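Local atomic coordinates of ripening-associated protein (Musa acuminata, PDB entry 4PIT), a protein that binds mannose-containing glycans as a jacalin-related banana lectin, here holding dimannose at two neighbouring sites. Residues Tyr83-Leu89 / Phe131-Ile135. The protein carries 1 engineered substitution. Sequence-based numbering, arbitrary orientation.
Sequences YTGAVVL and FLDAI. Engineered in segment 83-89: T84 (natural residue His). With MAN (alpha-D-mannopyranose), chain F; MAN (alpha-D-mannopyranose), chain C; MAN (alpha-D-mannopyranose), chain G; MAN (alpha-D-mannopyranose), chain D.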
loop_
_atom_site.group_PDB
_atom_site.type_symbol
_atom_site.label_atom_id
_atom_site.label_comp_id
_atom_site.label_asym_id
_atom_site.label_seq_id
_atom_site.Cartn_x
_atom_site.Cartn_y
_atom_site.Cartn_z
ATOM N N TYR B 83 -13.752 -6.144 -16.136
ATOM C CA TYR B 83 -14.620 -7.305 -16.259
ATOM C C TYR B 83 -16.054 -6.839 -16.433
ATOM O O TYR B 83 -16.566 -6.084 -15.622
ATOM C CB TYR B 83 -14.465 -8.195 -15.009
ATOM C CG TYR B 83 -15.272 -9.475 -15.048
ATOM C CD1 TYR B 83 -14.827 -10.585 -15.766
ATOM C CD2 TYR B 83 -16.442 -9.607 -14.304
ATOM C CE1 TYR B 83 -15.514 -11.802 -15.716
ATOM C CE2 TYR B 83 -17.150 -10.798 -14.277
ATOM C CZ TYR B 83 -16.676 -11.897 -14.973
ATOM O OH TYR B 83 -17.400 -13.061 -14.924
ATOM N N THR B 84 -16.707 -7.296 -17.521
ATOM C CA THR B 84 -18.080 -6.881 -17.882
ATOM C C THR B 84 -18.193 -5.336 -18.009
ATOM O O THR B 84 -19.273 -4.775 -17.869
ATOM C CB THR B 84 -19.168 -7.489 -16.942
ATOM O OG1 THR B 84 -19.138 -6.864 -15.640
ATOM C CG2 THR B 84 -19.048 -9.015 -16.816
ATOM N N GLY B 85 -17.080 -4.692 -18.367
ATOM C CA GLY B 85 -17.023 -3.245 -18.502
ATOM C C GLY B 85 -16.818 -2.486 -17.212
ATOM O O GLY B 85 -16.877 -1.254 -17.214
ATOM N N ALA B 86 -16.639 -3.217 -16.090
ATOM C CA ALA B 86 -16.410 -2.594 -14.790
ATOM C C ALA B 86 -14.963 -2.801 -14.366
ATOM O O ALA B 86 -14.331 -3.783 -14.777
ATOM C CB ALA B 86 -17.346 -3.230 -13.756
ATOM N N VAL B 87 -14.446 -1.878 -13.539
ATOM C CA VAL B 87 -13.095 -1.968 -12.996
ATOM C C VAL B 87 -13.282 -2.536 -11.600
ATOM O O VAL B 87 -13.796 -1.831 -10.718
ATOM C CB VAL B 87 -12.394 -0.586 -13.006
ATOM C CG1 VAL B 87 -11.025 -0.675 -12.311
ATOM C CG2 VAL B 87 -12.228 -0.086 -14.445
ATOM N N VAL B 88 -12.888 -3.792 -11.398
ATOM C CA VAL B 88 -13.136 -4.462 -10.114
ATOM C C VAL B 88 -11.921 -5.250 -9.653
ATOM O O VAL B 88 -10.897 -5.303 -10.345
ATOM C CB VAL B 88 -14.359 -5.431 -10.268
ATOM C CG1 VAL B 88 -15.637 -4.686 -10.685
ATOM C CG2 VAL B 88 -14.040 -6.582 -11.240
ATOM N N LEU B 89 -12.022 -5.866 -8.472
ATOM C CA LEU B 89 -10.952 -6.741 -8.026
ATOM C C LEU B 89 -11.091 -8.046 -8.778
ATOM O O LEU B 89 -12.099 -8.755 -8.627
ATOM C CB LEU B 89 -11.036 -6.963 -6.506
ATOM C CG LEU B 89 -10.669 -5.742 -5.671
ATOM C CD1 LEU B 89 -11.261 -5.882 -4.317
ATOM C CD2 LEU B 89 -9.129 -5.555 -5.612
ATOM N N PHE B 131 -20.038 -6.851 -8.080
ATOM C CA PHE B 131 -18.768 -7.448 -7.693
ATOM C C PHE B 131 -18.108 -6.533 -6.654
ATOM O O PHE B 131 -18.680 -5.518 -6.238
ATOM C CB PHE B 131 -17.858 -7.644 -8.929
ATOM C CG PHE B 131 -18.565 -8.353 -10.081
ATOM C CD1 PHE B 131 -19.027 -9.657 -9.936
ATOM C CD2 PHE B 131 -18.770 -7.704 -11.302
ATOM C CE1 PHE B 131 -19.711 -10.303 -10.982
ATOM C CE2 PHE B 131 -19.413 -8.371 -12.367
ATOM C CZ PHE B 131 -19.884 -9.662 -12.192
ATOM N N LEU B 132 -16.905 -6.916 -6.213
ATOM C CA LEU B 132 -16.184 -6.086 -5.278
ATOM C C LEU B 132 -15.356 -5.078 -6.084
ATOM O O LEU B 132 -14.241 -5.393 -6.531
ATOM C CB LEU B 132 -15.313 -6.936 -4.357
ATOM C CG LEU B 132 -14.779 -6.195 -3.133
ATOM C CD1 LEU B 132 -15.894 -5.632 -2.249
ATOM C CD2 LEU B 132 -13.918 -7.135 -2.323
ATOM N N ASP B 133 -15.911 -3.864 -6.252
ATOM C CA ASP B 133 -15.242 -2.824 -7.027
ATOM C C ASP B 133 -13.914 -2.417 -6.466
ATOM O O ASP B 133 -12.972 -2.207 -7.235
ATOM C CB ASP B 133 -16.123 -1.578 -7.109
ATOM C CG ASP B 133 -17.422 -1.844 -7.844
ATOM O OD1 ASP B 133 -18.286 -2.578 -7.285
ATOM O OD2 ASP B 133 -17.550 -1.391 -9.012
ATOM N N ALA B 134 -13.825 -2.275 -5.124
ATOM C CA ALA B 134 -12.562 -1.781 -4.555
ATOM C C ALA B 134 -12.446 -2.171 -3.102
ATOM O O ALA B 134 -13.450 -2.396 -2.426
ATOM C CB ALA B 134 -12.490 -0.264 -4.686
ATOM N N ILE B 135 -11.209 -2.220 -2.621
ATOM C CA ILE B 135 -10.959 -2.512 -1.200
ATOM C C ILE B 135 -9.757 -1.716 -0.720
ATOM O O ILE B 135 -8.782 -1.543 -1.440
ATOM C CB ILE B 135 -10.791 -4.044 -0.964
ATOM C CG1 ILE B 135 -10.882 -4.364 0.552
ATOM C CG2 ILE B 135 -9.495 -4.579 -1.601
ATOM C CD1 ILE B 135 -11.033 -5.918 0.888
HETATM C C1 MAN F . -22.881 -3.366 -11.331
HETATM C C2 MAN F . -23.170 -2.024 -10.674
HETATM C C3 MAN F . -21.970 -1.090 -10.820
HETATM C C4 MAN F . -20.702 -1.760 -10.291
HETATM C C5 MAN F . -20.512 -3.125 -10.947
HETATM C C6 MAN F . -19.358 -3.906 -10.372
HETATM O O2 MAN F . -23.427 -2.265 -9.289
HETATM O O3 MAN F . -22.199 0.143 -10.150
HETATM O O4 MAN F . -19.572 -0.953 -10.613
HETATM O O5 MAN F . -21.688 -3.943 -10.775
HETATM O O6 MAN F . -19.574 -4.182 -8.985
HETATM C C1 MAN C . -21.352 -4.698 -13.940
HETATM C C2 MAN C . -22.777 -4.295 -13.576
HETATM C C3 MAN C . -23.516 -3.873 -14.845
HETATM C C4 MAN C . -22.777 -2.714 -15.515
HETATM C C5 MAN C . -21.313 -3.076 -15.765
HETATM C C6 MAN C . -20.474 -1.892 -16.206
HETATM O O1 MAN C . -21.370 -5.902 -14.736
HETATM O O2 MAN C . -22.745 -3.144 -12.743
HETATM O O3 MAN C . -24.829 -3.445 -14.509
HETATM O O4 MAN C . -23.406 -2.429 -16.766
HETATM O O5 MAN C . -20.701 -3.590 -14.564
HETATM O O6 MAN C . -20.573 -0.778 -15.301
HETATM C C1 MAN G . -18.356 -17.118 -12.535
HETATM C C2 MAN G . -19.149 -17.747 -11.394
HETATM C C3 MAN G . -20.107 -16.731 -10.769
HETATM C C4 MAN G . -19.391 -15.436 -10.387
HETATM C C5 MAN G . -18.616 -14.874 -11.579
HETATM C C6 MAN G . -17.758 -13.673 -11.222
HETATM O O2 MAN G . -18.229 -18.250 -10.437
HETATM O O3 MAN G . -20.750 -17.272 -9.621
HETATM O O4 MAN G . -20.371 -14.496 -9.980
HETATM O O5 MAN G . -17.736 -15.886 -12.103
HETATM O O6 MAN G . -16.773 -13.990 -10.230
HETATM C C1 MAN D . -19.301 -15.533 -15.552
HETATM C C2 MAN D . -18.639 -16.758 -14.911
HETATM C C3 MAN D . -18.816 -17.995 -15.792
HETATM C C4 MAN D . -20.285 -18.204 -16.146
HETATM C C5 MAN D . -20.822 -16.928 -16.788
HETATM C C6 MAN D . -22.281 -16.987 -17.173
HETATM O O1 MAN D . -18.563 -15.122 -16.667
HETATM O O2 MAN D . -19.240 -16.956 -13.638
HETATM O O3 MAN D . -18.282 -19.151 -15.157
HETATM O O4 MAN D . -20.427 -19.313 -17.030
HETATM O O5 MAN D . -20.664 -15.824 -15.880
HETATM O O6 MAN D . -22.580 -15.986 -18.136
HETATM O O HOH W 1 -15.765 -0.100 -10.344
#
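Y83 and F131 form a T-shaped pair between the two mannose sites of this jacalin-type domain, the tyrosine edge directed at the phenylalanine face with centroids 5.3 Å apart and planes at 72°. The nearest atoms are Y83 CE2 and F131 CZ, 3.6 Å apart. With CG anti to its carbonyl carbon (chi1 -50°), F131 turns its ring toward the 83-86 turn, CE2 approaching T84 OG1, with sugars of both pockets alongside. F131 meets the Y83 ring at its edge, while the CG2 methyl of T84, an engineered residue, covers one face near the rim.

Polar groups grip the dimannose of chains C and F. D133, closing the GxxxD sugar-binding loop that starts at G129, takes one hydroxyl on each carboxylate oxygen: OD1 accepts from O6 of the chain F mannose, OD2 from its O4 at 2.6 Å. The same O6 receives the F131 backbone N-H at 2.9 Å. A water donates to both D133 OD2 and the V87 carbonyl. T84 OG1 accepts from O1 of the chain C mannose and donates to Y83 O at 2.7 Å; A86 N, closing the type I' turn, reaches this carbonyl from the opposite face.

Deeper in, one nearly straight backbone bond joins L89 N to L132 O (3.0 Å, 171° at the hydrogen). Beside it L89 CD1 touches both L132 CD2 and I135 CG2, the latter tightly at 3.5 Å.

Y83 OH is hydrogen-bonded to D35 OD2 of the second pocket. V37 of strand 37-46 makes backbone hydrogen bonds with L89 and L132; D133 and A134 form a classic bulge facing R127 of strand 118-128. The contact thus lies where the beta-prism's three four-stranded sheets converge.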